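Local coordinates for Peptidase_M23 domain-containing protein (Enterococcus faecalis, PDB 6SMK) that probably cleaves bacterial peptidoglycan as a zinc-dependent D,L-endopeptidase of the M23 family, this chain being the catalytic domain of a longer prophage-encoded protein, at residues R14-G19 / G31-A36; A74-M79 / V110-R115; P6-P11 / P43-G48; R81-M86 / G93-D98; A36-P41 / T106-H111. The protein carries 1 engineered substitution. One frame throughout, in Å; residues are numbered along the deposited sequence.

In the fold
Contact 2 is the buried centre of the domain. Contacts 1 and 4 are partly buried, and contacts 3 and 5 lie at the surface. Contacts 1, 2 and 4 pair antiparallel strands of one curled sheet: contacts 2 and 4 share strand 72-82, and contacts 2 and 5 share strand 109-116. The zinc ion joins contact 1, through D33, to contacts 2 and 5, through H111. The chemistry changes with place. Contact 2 combines backbone bonds with aromatic packing and a histidine-carboxylate pair. All three sheet contacts include an arginine-carboxylate salt bridge, but only that of contact 4 spans the segments. Contact 3 rests on one glutamine, and contact 5 on little more than a proline ring.

Contact 1 (R14-G19 / G31-A36); sequences RTSDYG and GIDYAA. With ZN (zinc ion), chain F.
The guanidinium of R14 and the ring of Y34 meet with their planes 79° apart. I32 lies over one face of the guanidinium through CG2 and CD1. At its edge, in plane, sits the D17 carboxylate, and Y34 OH lies near the plane as well. One face of the Y34 ring takes the aliphatic part of R14, with R14 CB 4.2 Å from the ring centroid in an off-centre CH-pi contact. The edge of the Y18 ring faces the backbone N of G31. R14 CG stands opposite the main-chain N (chi1 -172°), which carries the chain across the Y34 ring and brings R14 NH1 to 3.1 Å from Y34 OH. R14 also grips D17 side-on. NE, at 2.9 Å, and NH2 both bond D17 OD1, and D127 gives NH2 a second salt bridge. The backbones pair through T15 N to D33 O, 3.1 Å and nearly straight, and through D33 N to S16 O, also 3.1 Å. T15 CG2 packs on A35 CB. The CB of D33 lies on the other face of the sheet from those of R14 and Y34. D33 OD1 binds zinc at 2.2 Å, while D33 OD2 accepts from the zinc-bound water. H29 and H111 also bind the metal. This is an antiparallel beta hairpin of strands 13-20 and 28-35, and its second strand supplies the aspartate of the M23 His-Asp-His zinc site.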
# COMPACT_ATOMS: atom_id res chain seq x y z
N ARG A 14 1.68 -0.73 12.76
CA ARG A 14 0.57 0.11 12.33
C ARG A 14 0.51 1.39 13.14
O ARG A 14 0.59 1.37 14.37
CB ARG A 14 -0.73 -0.67 12.51
CG ARG A 14 -1.96 -0.07 11.95
CD ARG A 14 -2.86 -1.22 11.54
NE ARG A 14 -4.26 -0.83 11.37
CZ ARG A 14 -5.13 -1.56 10.69
NH1 ARG A 14 -4.74 -2.69 10.11
NH2 ARG A 14 -6.38 -1.15 10.57
N THR A 15 0.36 2.52 12.44
CA THR A 15 0.36 3.83 13.07
C THR A 15 -0.91 4.62 12.81
O THR A 15 -1.62 4.98 13.75
CB THR A 15 1.58 4.64 12.61
OG1 THR A 15 1.46 4.91 11.21
CG2 THR A 15 2.84 3.87 12.88
N SER A 16 -1.23 4.91 11.56
CA SER A 16 -2.43 5.66 11.24
C SER A 16 -3.41 4.76 10.50
O SER A 16 -3.04 4.11 9.51
CB SER A 16 -2.10 6.90 10.41
OG SER A 16 -2.08 6.56 9.04
N ASP A 17 -4.65 4.73 10.99
CA ASP A 17 -5.69 3.87 10.46
C ASP A 17 -6.26 4.45 9.17
O ASP A 17 -5.84 5.51 8.69
CB ASP A 17 -6.78 3.70 11.51
CG ASP A 17 -6.63 2.42 12.30
OD1 ASP A 17 -5.82 1.57 11.89
OD2 ASP A 17 -7.34 2.26 13.32
N TYR A 18 -7.22 3.75 8.58
CA TYR A 18 -7.86 4.21 7.36
C TYR A 18 -9.07 5.07 7.72
O TYR A 18 -9.76 4.81 8.71
CB TYR A 18 -8.29 3.04 6.48
CG TYR A 18 -9.23 3.44 5.37
CD1 TYR A 18 -8.75 4.04 4.22
CD2 TYR A 18 -10.60 3.26 5.48
CE1 TYR A 18 -9.61 4.43 3.21
CE2 TYR A 18 -11.46 3.65 4.48
CZ TYR A 18 -10.97 4.23 3.34
OH TYR A 18 -11.85 4.62 2.34
N GLY A 19 -9.31 6.10 6.91
CA GLY A 19 -10.49 6.93 7.08
C GLY A 19 -10.29 8.31 7.70
O GLY A 19 -9.18 8.87 7.64
N GLY A 31 -5.55 4.97 3.08
CA GLY A 31 -5.08 3.61 3.28
C GLY A 31 -4.69 3.42 4.71
O GLY A 31 -5.18 4.12 5.61
N ILE A 32 -3.81 2.46 4.94
CA ILE A 32 -3.32 2.16 6.28
C ILE A 32 -1.80 2.26 6.27
O ILE A 32 -1.14 1.63 5.43
CB ILE A 32 -3.76 0.76 6.72
CG1 ILE A 32 -5.28 0.64 6.53
CG2 ILE A 32 -3.29 0.50 8.15
CD1 ILE A 32 -5.88 -0.58 7.17
N ASP A 33 -1.25 3.07 7.18
CA ASP A 33 0.18 3.30 7.24
C ASP A 33 0.82 2.34 8.24
O ASP A 33 0.37 2.23 9.39
CB ASP A 33 0.47 4.75 7.64
CG ASP A 33 0.33 5.74 6.48
OD1 ASP A 33 0.05 5.30 5.34
OD2 ASP A 33 0.50 6.96 6.69
N TYR A 34 1.86 1.63 7.80
CA TYR A 34 2.66 0.78 8.68
C TYR A 34 4.07 1.33 8.73
O TYR A 34 4.73 1.45 7.68
CB TYR A 34 2.68 -0.67 8.20
CG TYR A 34 1.44 -1.48 8.50
CD1 TYR A 34 0.33 -1.41 7.67
CD2 TYR A 34 1.39 -2.35 9.58
CE1 TYR A 34 -0.80 -2.17 7.92
CE2 TYR A 34 0.27 -3.11 9.84
CZ TYR A 34 -0.82 -3.01 9.01
OH TYR A 34 -1.95 -3.77 9.27
N ALA A 35 4.55 1.65 9.92
CA ALA A 35 5.88 2.22 10.08
C ALA A 35 6.93 1.13 10.15
O ALA A 35 6.70 0.05 10.71
CB ALA A 35 5.95 3.09 11.32
N ALA A 36 8.10 1.42 9.59
CA ALA A 36 9.26 0.55 9.59
C ALA A 36 10.42 1.34 9.04
O ALA A 36 10.21 2.34 8.36
CB ALA A 36 9.01 -0.72 8.75
ZN ZN F . -0.78 6.98 4.20
O HOH W 1 1.15 8.25 4.07

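Contact 2 (A74-M79 / V110-R115). With ZN (zinc ion), chain F.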
# COMPACT_ATOMS: atom_id res chain seq x y z
N ALA A 74 -4.37 -3.74 -4.80
CA ALA A 74 -3.64 -3.38 -3.60
C ALA A 74 -2.45 -2.50 -3.98
O ALA A 74 -1.66 -2.86 -4.85
CB ALA A 74 -3.16 -4.63 -2.86
N MET A 75 -2.34 -1.34 -3.34
CA MET A 75 -1.28 -0.39 -3.60
C MET A 75 -0.32 -0.34 -2.42
O MET A 75 -0.76 -0.26 -1.26
CB MET A 75 -1.86 1.00 -3.86
CG MET A 75 -3.16 1.00 -4.64
SD MET A 75 -2.93 0.44 -6.33
CE MET A 75 -1.69 1.59 -6.94
N TYR A 76 0.98 -0.38 -2.69
CA TYR A 76 2.01 -0.30 -1.67
C TYR A 76 2.87 0.92 -1.98
O TYR A 76 3.56 0.93 -3.01
CB TYR A 76 2.88 -1.56 -1.64
CG TYR A 76 2.15 -2.88 -1.49
CD1 TYR A 76 1.42 -3.42 -2.54
CD2 TYR A 76 2.24 -3.60 -0.31
CE1 TYR A 76 0.77 -4.63 -2.40
CE2 TYR A 76 1.60 -4.80 -0.17
CZ TYR A 76 0.87 -5.31 -1.21
OH TYR A 76 0.24 -6.52 -1.05
N GLY A 77 2.87 1.91 -1.09
CA GLY A 77 3.42 3.22 -1.39
C GLY A 77 4.56 3.66 -0.49
O GLY A 77 4.95 2.99 0.47
N HIS A 78 5.09 4.85 -0.83
CA HIS A 78 6.19 5.50 -0.09
C HIS A 78 7.43 4.62 -0.07
O HIS A 78 8.11 4.51 0.95
CB HIS A 78 5.77 5.86 1.34
CG HIS A 78 4.53 6.68 1.45
ND1 HIS A 78 4.34 7.86 0.76
CD2 HIS A 78 3.41 6.51 2.21
CE1 HIS A 78 3.16 8.37 1.08
NE2 HIS A 78 2.58 7.57 1.95
N MET A 79 7.73 3.95 -1.17
CA MET A 79 8.87 3.05 -1.20
C MET A 79 10.15 3.82 -1.40
O MET A 79 10.17 4.87 -2.05
CB MET A 79 8.74 2.02 -2.32
CG MET A 79 7.58 1.08 -2.16
SD MET A 79 7.56 -0.16 -3.44
CE MET A 79 6.14 -1.09 -2.92
N VAL A 110 5.14 2.36 5.13
CA VAL A 110 4.54 1.84 3.91
C VAL A 110 3.05 2.05 3.99
O VAL A 110 2.43 1.79 5.03
CB VAL A 110 4.88 0.37 3.66
CG1 VAL A 110 4.53 -0.46 4.87
CG2 VAL A 110 4.14 -0.10 2.46
N HIS A 111 2.48 2.54 2.91
CA HIS A 111 1.08 2.90 2.84
C HIS A 111 0.40 1.83 2.01
O HIS A 111 0.72 1.64 0.83
CB HIS A 111 0.94 4.29 2.23
CG HIS A 111 -0.47 4.72 1.98
ND1 HIS A 111 -1.14 5.59 2.81
CD2 HIS A 111 -1.33 4.41 0.99
CE1 HIS A 111 -2.35 5.79 2.35
NE2 HIS A 111 -2.49 5.09 1.24
N TYR A 112 -0.50 1.09 2.64
CA TYR A 112 -1.25 0.02 1.99
C TYR A 112 -2.64 0.54 1.68
O TYR A 112 -3.39 0.90 2.59
CB TYR A 112 -1.29 -1.21 2.89
CG TYR A 112 -2.06 -2.41 2.38
CD1 TYR A 112 -1.42 -3.44 1.70
CD2 TYR A 112 -3.43 -2.54 2.63
CE1 TYR A 112 -2.11 -4.55 1.26
CE2 TYR A 112 -4.13 -3.65 2.20
CZ TYR A 112 -3.47 -4.65 1.51
OH TYR A 112 -4.17 -5.75 1.08
N GLU A 113 -2.98 0.61 0.39
CA GLU A 113 -4.25 1.16 -0.06
C GLU A 113 -4.99 0.13 -0.90
O GLU A 113 -4.38 -0.59 -1.71
CB GLU A 113 -4.05 2.44 -0.87
CG GLU A 113 -5.33 3.07 -1.37
CD GLU A 113 -5.15 4.51 -1.79
OE1 GLU A 113 -4.35 5.22 -1.14
OE2 GLU A 113 -5.81 4.95 -2.76
N LEU A 114 -6.30 0.05 -0.70
CA LEU A 114 -7.14 -0.87 -1.46
C LEU A 114 -8.02 -0.06 -2.41
O LEU A 114 -8.80 0.79 -1.97
CB LEU A 114 -7.99 -1.72 -0.51
CG LEU A 114 -8.11 -3.18 -0.90
CD1 LEU A 114 -6.76 -3.69 -1.37
CD2 LEU A 114 -8.60 -3.98 0.29
N ARG A 115 -7.88 -0.31 -3.72
CA ARG A 115 -8.62 0.42 -4.75
C ARG A 115 -9.52 -0.52 -5.53
O ARG A 115 -9.08 -1.61 -5.93
CB ARG A 115 -7.68 1.16 -5.71
CG ARG A 115 -7.25 2.54 -5.23
CD ARG A 115 -6.07 3.08 -6.03
NE ARG A 115 -5.40 4.15 -5.30
CZ ARG A 115 -4.28 4.76 -5.69
NH1 ARG A 115 -3.68 4.43 -6.84
NH2 ARG A 115 -3.76 5.72 -4.94
ZN ZN F . -0.78 6.98 4.20
O HOH W 1 1.15 8.25 4.07
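Y76 turns CG away from its carbonyl carbon (chi1 -54°), and Y112 turns CG away from its main-chain N (chi1 178°). With Y76 and Y112 paired across the strands, these torsions set the side chains side by side. The edge of Y112 meets the face of Y76 in a T-shaped pair, with centroids 5.4 Å apart. On the other face of the sheet, M75 bends at chi2 and chi3 and crosses R115 at about a right angle. M75 CG lies over one face of the R115 guanidinium. E113 OE2 takes the in-plane edge of that group, 2.7 Å from R115 NE. E113 OE1 accepts from H111 NE2 at 3.0 Å, on its anti lone pair, and also bonds T30 OG1. The histidine bond holds the H111 ring while H111 ND1 binds zinc at 2.0 Å, so E113 is a second-shell residue of the metal. H78 NE2 hydrogen-bonds the zinc-bound water (2.6 Å), and S102 O holds H78 ND1. The backbones bond through M75 N to E113 O (2.7 Å) and E113 N to M75 O. Strand 63-69 flanks 72-82 on its far side, and strand 28-35 pairs with 109-116 and brings D33 and H29 to the zinc.

Contact 3 (P6-P11 / P43-G48); sequences PHFGSP and PAQYPG
Q45 reaches from the 43-48 loop to F8 and H7 of the N-terminal loop. From CB its chain bends at chi2 (-50°), which sets the amide over the F8 ring, between P43 O and H7 N. Q45 CG sits over the face of the F8 ring, 4.2 Å from the centroid, in a CH-pi contact. Q45 CD also lies over the ring centre, with amide and ring planes 40° apart. At the tip the two amide atoms part ways. Q45 OE1 accepts from H7 N at 2.8 Å, with the donor well above the carbonyl plane. Q45 NE2 lies over the same ring and donates back to P43 O at 2.8 Å. One amide thus ties the N-terminal loop to the 43-48 loop and makes one bond within the latter. Next to it, Y46 OH meets the edge of the H7 imidazole, 3.6 Å from H7 CE1. Y46 OH is hydrogen-bonded to A5 O. The Q45 main-chain N bonds Y76 OH of strand 72-82. F8 meets Y34 of strand 28-35 edge-to-face, and its ring also packs on F12. Both loops touch Y112 of strand 109-116, through P6, F8, Q45 and Y46.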
# COMPACT_ATOMS: atom_id res chain seq x y z
N PRO A 6 -4.46 -5.82 5.30
CA PRO A 6 -3.01 -6.11 5.36
C PRO A 6 -2.64 -6.83 6.64
O PRO A 6 -3.18 -6.55 7.72
CB PRO A 6 -2.38 -4.71 5.34
CG PRO A 6 -3.42 -3.84 5.99
CD PRO A 6 -4.76 -4.41 5.59
N HIS A 7 -1.68 -7.75 6.52
CA HIS A 7 -1.20 -8.53 7.67
C HIS A 7 0.33 -8.54 7.69
O HIS A 7 0.99 -9.57 7.70
CB HIS A 7 -1.79 -9.93 7.65
CG HIS A 7 -3.27 -9.95 7.76
ND1 HIS A 7 -4.10 -10.20 6.69
CD2 HIS A 7 -4.09 -9.74 8.82
CE1 HIS A 7 -5.36 -10.15 7.08
NE2 HIS A 7 -5.38 -9.88 8.37
N PHE A 8 0.90 -7.34 7.69
CA PHE A 8 2.34 -7.21 7.81
C PHE A 8 2.77 -7.68 9.18
O PHE A 8 2.09 -7.44 10.18
CB PHE A 8 2.76 -5.76 7.63
CG PHE A 8 2.58 -5.25 6.24
CD1 PHE A 8 3.43 -5.65 5.22
CD2 PHE A 8 1.57 -4.35 5.95
CE1 PHE A 8 3.27 -5.17 3.95
CE2 PHE A 8 1.41 -3.87 4.68
CZ PHE A 8 2.26 -4.27 3.68
N GLY A 9 3.90 -8.34 9.22
CA GLY A 9 4.43 -8.82 10.47
C GLY A 9 5.42 -7.84 11.04
O GLY A 9 5.33 -6.63 10.82
N SER A 10 6.39 -8.37 11.76
CA SER A 10 7.48 -7.54 12.24
C SER A 10 8.41 -7.20 11.08
O SER A 10 8.51 -7.95 10.11
CB SER A 10 8.22 -8.26 13.35
OG SER A 10 7.37 -8.44 14.46
N PRO A 11 9.07 -6.04 11.13
CA PRO A 11 9.01 -4.98 12.14
C PRO A 11 7.97 -3.94 11.83
O PRO A 11 8.02 -2.86 12.41
CB PRO A 11 10.40 -4.36 12.05
CG PRO A 11 10.70 -4.44 10.58
CD PRO A 11 10.03 -5.68 10.06
N PRO A 43 6.86 -7.26 1.98
CA PRO A 43 6.32 -8.49 1.38
C PRO A 43 4.86 -8.31 0.99
O PRO A 43 4.05 -7.74 1.73
CB PRO A 43 6.50 -9.51 2.50
CG PRO A 43 6.44 -8.71 3.76
CD PRO A 43 6.92 -7.34 3.45
N ALA A 44 4.54 -8.77 -0.22
CA ALA A 44 3.19 -8.63 -0.75
C ALA A 44 2.20 -9.40 0.11
O ALA A 44 2.43 -10.56 0.46
CB ALA A 44 3.14 -9.13 -2.18
N GLN A 45 1.08 -8.75 0.43
CA GLN A 45 0.08 -9.35 1.31
C GLN A 45 -0.79 -10.37 0.59
O GLN A 45 -1.19 -11.38 1.18
CB GLN A 45 -0.79 -8.25 1.89
CG GLN A 45 -0.02 -7.33 2.79
CD GLN A 45 0.77 -8.09 3.80
OE1 GLN A 45 0.21 -8.71 4.71
NE2 GLN A 45 2.08 -8.07 3.66
N TYR A 46 -1.11 -10.13 -0.68
CA TYR A 46 -1.95 -11.03 -1.44
C TYR A 46 -1.31 -11.26 -2.80
O TYR A 46 -0.61 -10.38 -3.31
CB TYR A 46 -3.37 -10.45 -1.57
CG TYR A 46 -4.04 -10.32 -0.21
CD1 TYR A 46 -3.89 -9.17 0.55
CD2 TYR A 46 -4.77 -11.36 0.32
CE1 TYR A 46 -4.47 -9.07 1.80
CE2 TYR A 46 -5.37 -11.26 1.56
CZ TYR A 46 -5.21 -10.12 2.30
OH TYR A 46 -5.80 -10.05 3.55
N PRO A 47 -1.51 -12.43 -3.40
CA PRO A 47 -0.97 -12.67 -4.74
C PRO A 47 -1.75 -11.91 -5.79
O PRO A 47 -2.96 -11.69 -5.66
CB PRO A 47 -1.15 -14.18 -4.93
CG PRO A 47 -2.36 -14.47 -4.13
CD PRO A 47 -2.28 -13.58 -2.91
N GLY A 48 -1.06 -11.53 -6.85
CA GLY A 48 -1.73 -10.94 -7.99
C GLY A 48 -0.75 -10.52 -9.05
O GLY A 48 0.45 -10.81 -8.98

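Contact 4 (R81-M86 / G93-D98); sequences RIRAKM and GQIVGD
An antiparallel pairing between strand 95-99 and the end of strand 72-82 brings R81, I82 and R83 against V96, G97 and D98. The chain turns a corner at R81, and only a few residues pair. D98 N donates to R81 O at 2.9 Å. R83 N donates to V96 O at 3.0 Å, from well above the carbonyl plane. A84 N adds a weak bond to the same V96 oxygen. I82 and G97 form the non-hydrogen-bonded pair between these bonds, with CA atoms 4.4 Å apart. The main side-chain link is a salt bridge. R83 grips D98 side-on, one nitrogen to each oxygen. R83 NE meets D98 OD1 at 3.1 Å with a nearly straight bond (166°), in the guanidinium plane. R83 NH2 meets the syn lone pair of D98 OD2 at 3.1 Å, with OD2 tilted from the guanidinium plane. The guanidinium and carboxylate planes stand 52° apart, so the fork is twisted rather than flat. R83 is extended from CG to NE, and its CD passes I95 CG2 at 3.9 Å. R81 runs alongside D98, and its CD lies over the guanidinium face of R83. Two bonds share the carboxylate charge of D98, a buried residue, and fix the rotation of its side chain. The nearby positive R81 would be expected to favour the ionised form of D98.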
# COMPACT_ATOMS: atom_id res chain seq x y z
N ARG A 81 12.73 1.99 -2.68
CA ARG A 81 13.16 1.28 -3.87
C ARG A 81 12.03 0.36 -4.30
O ARG A 81 11.45 -0.34 -3.47
CB ARG A 81 14.44 0.47 -3.63
CG ARG A 81 14.91 -0.26 -4.88
CD ARG A 81 16.04 -1.22 -4.60
NE ARG A 81 16.57 -1.81 -5.82
CZ ARG A 81 17.66 -2.57 -5.87
NH1 ARG A 81 18.34 -2.84 -4.76
NH2 ARG A 81 18.07 -3.06 -7.03
N ILE A 82 11.72 0.37 -5.59
CA ILE A 82 10.76 -0.56 -6.15
C ILE A 82 11.49 -1.80 -6.63
O ILE A 82 12.55 -1.71 -7.26
CB ILE A 82 9.97 0.09 -7.28
CG1 ILE A 82 9.38 1.41 -6.82
CG2 ILE A 82 8.89 -0.87 -7.74
CD1 ILE A 82 8.43 2.06 -7.82
N ARG A 83 10.92 -2.97 -6.34
CA ARG A 83 11.54 -4.23 -6.71
C ARG A 83 10.66 -5.10 -7.60
O ARG A 83 11.13 -6.14 -8.08
CB ARG A 83 11.94 -5.03 -5.46
CG ARG A 83 13.03 -4.36 -4.63
CD ARG A 83 13.65 -5.32 -3.62
NE ARG A 83 14.72 -4.70 -2.86
CZ ARG A 83 15.99 -4.66 -3.26
NH1 ARG A 83 16.33 -5.23 -4.41
NH2 ARG A 83 16.90 -4.06 -2.52
N ALA A 84 9.41 -4.72 -7.83
CA ALA A 84 8.57 -5.41 -8.80
C ALA A 84 8.62 -4.67 -10.13
O ALA A 84 8.71 -3.44 -10.17
CB ALA A 84 7.13 -5.52 -8.33
N LYS A 85 8.59 -5.43 -11.21
CA LYS A 85 8.51 -4.89 -12.56
C LYS A 85 7.10 -5.14 -13.08
O LYS A 85 6.39 -6.04 -12.63
CB LYS A 85 9.56 -5.51 -13.50
CG LYS A 85 10.89 -5.98 -12.87
CD LYS A 85 11.57 -4.91 -11.96
CE LYS A 85 12.54 -5.53 -10.93
NZ LYS A 85 13.53 -4.57 -10.34
N MET A 86 6.67 -4.32 -14.02
CA MET A 86 5.32 -4.52 -14.50
C MET A 86 5.18 -5.81 -15.29
O MET A 86 6.06 -6.18 -16.08
CB MET A 86 4.85 -3.36 -15.35
CG MET A 86 3.38 -3.44 -15.36
SD MET A 86 2.75 -2.60 -16.72
CE MET A 86 1.35 -1.88 -15.97
N GLY A 93 4.06 -12.60 0.20
CA GLY A 93 5.34 -12.74 0.83
C GLY A 93 6.51 -12.53 -0.09
O GLY A 93 7.65 -12.49 0.39
N GLN A 94 6.27 -12.42 -1.38
CA GLN A 94 7.31 -11.95 -2.27
C GLN A 94 7.58 -10.48 -1.97
O GLN A 94 6.66 -9.71 -1.73
CB GLN A 94 6.88 -12.15 -3.72
CG GLN A 94 7.95 -11.94 -4.74
CD GLN A 94 7.47 -12.26 -6.13
OE1 GLN A 94 6.49 -13.00 -6.30
NE2 GLN A 94 8.13 -11.69 -7.13
N ILE A 95 8.86 -10.11 -1.96
CA ILE A 95 9.22 -8.74 -1.61
C ILE A 95 9.04 -7.86 -2.85
O ILE A 95 9.72 -8.05 -3.86
CB ILE A 95 10.66 -8.65 -1.07
CG1 ILE A 95 10.68 -8.84 0.44
CG2 ILE A 95 11.21 -7.27 -1.31
CD1 ILE A 95 9.96 -10.02 0.95
N VAL A 96 8.14 -6.88 -2.75
CA VAL A 96 7.82 -5.99 -3.87
C VAL A 96 8.59 -4.66 -3.84
O VAL A 96 8.54 -3.91 -4.83
CB VAL A 96 6.31 -5.70 -3.94
CG1 VAL A 96 5.53 -6.99 -3.91
CG2 VAL A 96 5.88 -4.79 -2.78
N GLY A 97 9.27 -4.35 -2.74
CA GLY A 97 9.92 -3.06 -2.61
C GLY A 97 10.56 -2.95 -1.24
O GLY A 97 10.59 -3.91 -0.46
N ASP A 98 11.10 -1.75 -0.97
CA ASP A 98 11.74 -1.41 0.30
C ASP A 98 11.04 -0.19 0.89
O ASP A 98 10.68 0.74 0.16
CB ASP A 98 13.24 -1.12 0.14
CG ASP A 98 14.04 -2.31 -0.38
OD1 ASP A 98 13.54 -3.45 -0.32
OD2 ASP A 98 15.19 -2.11 -0.84

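Contact 5 (A36-P41 / T106-H111). Engineered in segment 106-111: A109 (natural residue His). With ZN (zinc ion), chain F.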
# COMPACT_ATOMS: atom_id res chain seq x y z
N ALA A 36 8.10 1.42 9.59
CA ALA A 36 9.26 0.55 9.59
C ALA A 36 10.42 1.34 9.04
O ALA A 36 10.21 2.34 8.36
CB ALA A 36 9.01 -0.72 8.75
N PRO A 37 11.65 0.95 9.35
CA PRO A 37 12.81 1.71 8.88
C PRO A 37 12.90 1.69 7.37
O PRO A 37 12.44 0.76 6.71
CB PRO A 37 13.99 0.97 9.50
CG PRO A 37 13.42 0.27 10.67
CD PRO A 37 12.02 -0.11 10.30
N THR A 38 13.49 2.75 6.81
CA THR A 38 13.73 2.72 5.37
C THR A 38 14.61 1.52 5.05
O THR A 38 15.51 1.17 5.82
CB THR A 38 14.39 4.02 4.87
OG1 THR A 38 15.71 4.12 5.40
CG2 THR A 38 13.61 5.25 5.30
N GLY A 39 14.30 0.85 3.95
CA GLY A 39 15.06 -0.29 3.52
C GLY A 39 14.46 -1.62 3.91
O GLY A 39 14.82 -2.66 3.34
N THR A 40 13.56 -1.61 4.88
CA THR A 40 12.81 -2.80 5.22
C THR A 40 12.08 -3.31 3.98
O THR A 40 11.38 -2.55 3.32
CB THR A 40 11.82 -2.53 6.32
OG1 THR A 40 12.49 -1.94 7.46
CG2 THR A 40 11.14 -3.81 6.70
N PRO A 41 12.27 -4.57 3.63
CA PRO A 41 11.57 -5.13 2.47
C PRO A 41 10.08 -5.32 2.73
O PRO A 41 9.67 -5.83 3.78
CB PRO A 41 12.28 -6.47 2.29
CG PRO A 41 12.87 -6.79 3.63
CD PRO A 41 13.24 -5.50 4.23
N THR A 106 5.62 11.73 6.04
CA THR A 106 6.41 12.46 7.04
C THR A 106 7.75 11.76 7.31
O THR A 106 8.80 12.42 7.34
CB THR A 106 5.59 12.57 8.33
OG1 THR A 106 4.82 11.37 8.50
CG2 THR A 106 4.66 13.76 8.28
N GLY A 107 7.71 10.44 7.56
CA GLY A 107 8.89 9.63 7.76
C GLY A 107 8.77 8.26 7.13
O GLY A 107 7.99 8.04 6.19
N PRO A 108 9.52 7.28 7.64
CA PRO A 108 9.58 5.96 6.99
C PRO A 108 8.35 5.14 7.36
O PRO A 108 8.05 4.94 8.54
CB PRO A 108 10.86 5.34 7.57
CG PRO A 108 11.46 6.41 8.48
CD PRO A 108 10.33 7.31 8.86
N ALA A 109 7.64 4.67 6.33
CA ALA A 109 6.46 3.82 6.50
C ALA A 109 6.03 3.33 5.13
O ALA A 109 6.50 3.82 4.09
CB ALA A 109 5.29 4.54 7.16
N VAL A 110 5.14 2.36 5.13
CA VAL A 110 4.54 1.84 3.91
C VAL A 110 3.05 2.05 3.99
O VAL A 110 2.43 1.79 5.03
CB VAL A 110 4.88 0.37 3.66
CG1 VAL A 110 4.53 -0.46 4.87
CG2 VAL A 110 4.14 -0.10 2.46
N HIS A 111 2.48 2.54 2.91
CA HIS A 111 1.08 2.90 2.84
C HIS A 111 0.40 1.83 2.01
O HIS A 111 0.72 1.64 0.83
CB HIS A 111 0.94 4.29 2.23
CG HIS A 111 -0.47 4.72 1.98
ND1 HIS A 111 -1.14 5.59 2.81
CD2 HIS A 111 -1.33 4.41 0.99
CE1 HIS A 111 -2.35 5.79 2.35
NE2 HIS A 111 -2.49 5.09 1.24
ZN ZN F . -0.78 6.98 4.20
O HOH W 1 1.15 8.25 4.07
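P108 and T38 carry this contact, their side chains crossing obliquely. P108 directs its CB toward the 36-41 loop, and T38 comes to meet it with its methyl. P108 CB touches T38 CG2 at 3.6 Å, and P108 CG follows at 4.0 Å from the same methyl. The rotamer of T38 places CG2 on the side of P108. CG2 stands opposite the carbonyl carbon, which leaves OG1 between the main-chain N and that carbon (chi1 67°). P108 CB also lies by A36 O. The CA atoms of A36 and A109 are 5.3 Å apart, but their methyls do not meet: A109 points CB away. A109 is the engineered residue. In the natural sequence a histidine stands at 109, two residues before the zinc ligand H111, as in the H-x-H motif of M23 peptidases; here the first position is alanine.

The 36-41 loop has a turn of its own and is also bonded through the backbones of G39 and T40 to V99. P37 to T40 form a type II beta turn, with T40 N bonded to P37 O at 3.2 Å. T40 OG1 reaches the same P37 oxygen at 2.8 Å, from the same face of its plane. A36 and T40 also pack on V99 of strand 95-99. In segment 106-111 the backbones of A109 and V110 bond to G100 and Y34. The two segments share no hydrogen bond. What passes between them is van der Waals touching of a methyl, a proline ring and a carbonyl oxygen, a small and non-directional contact.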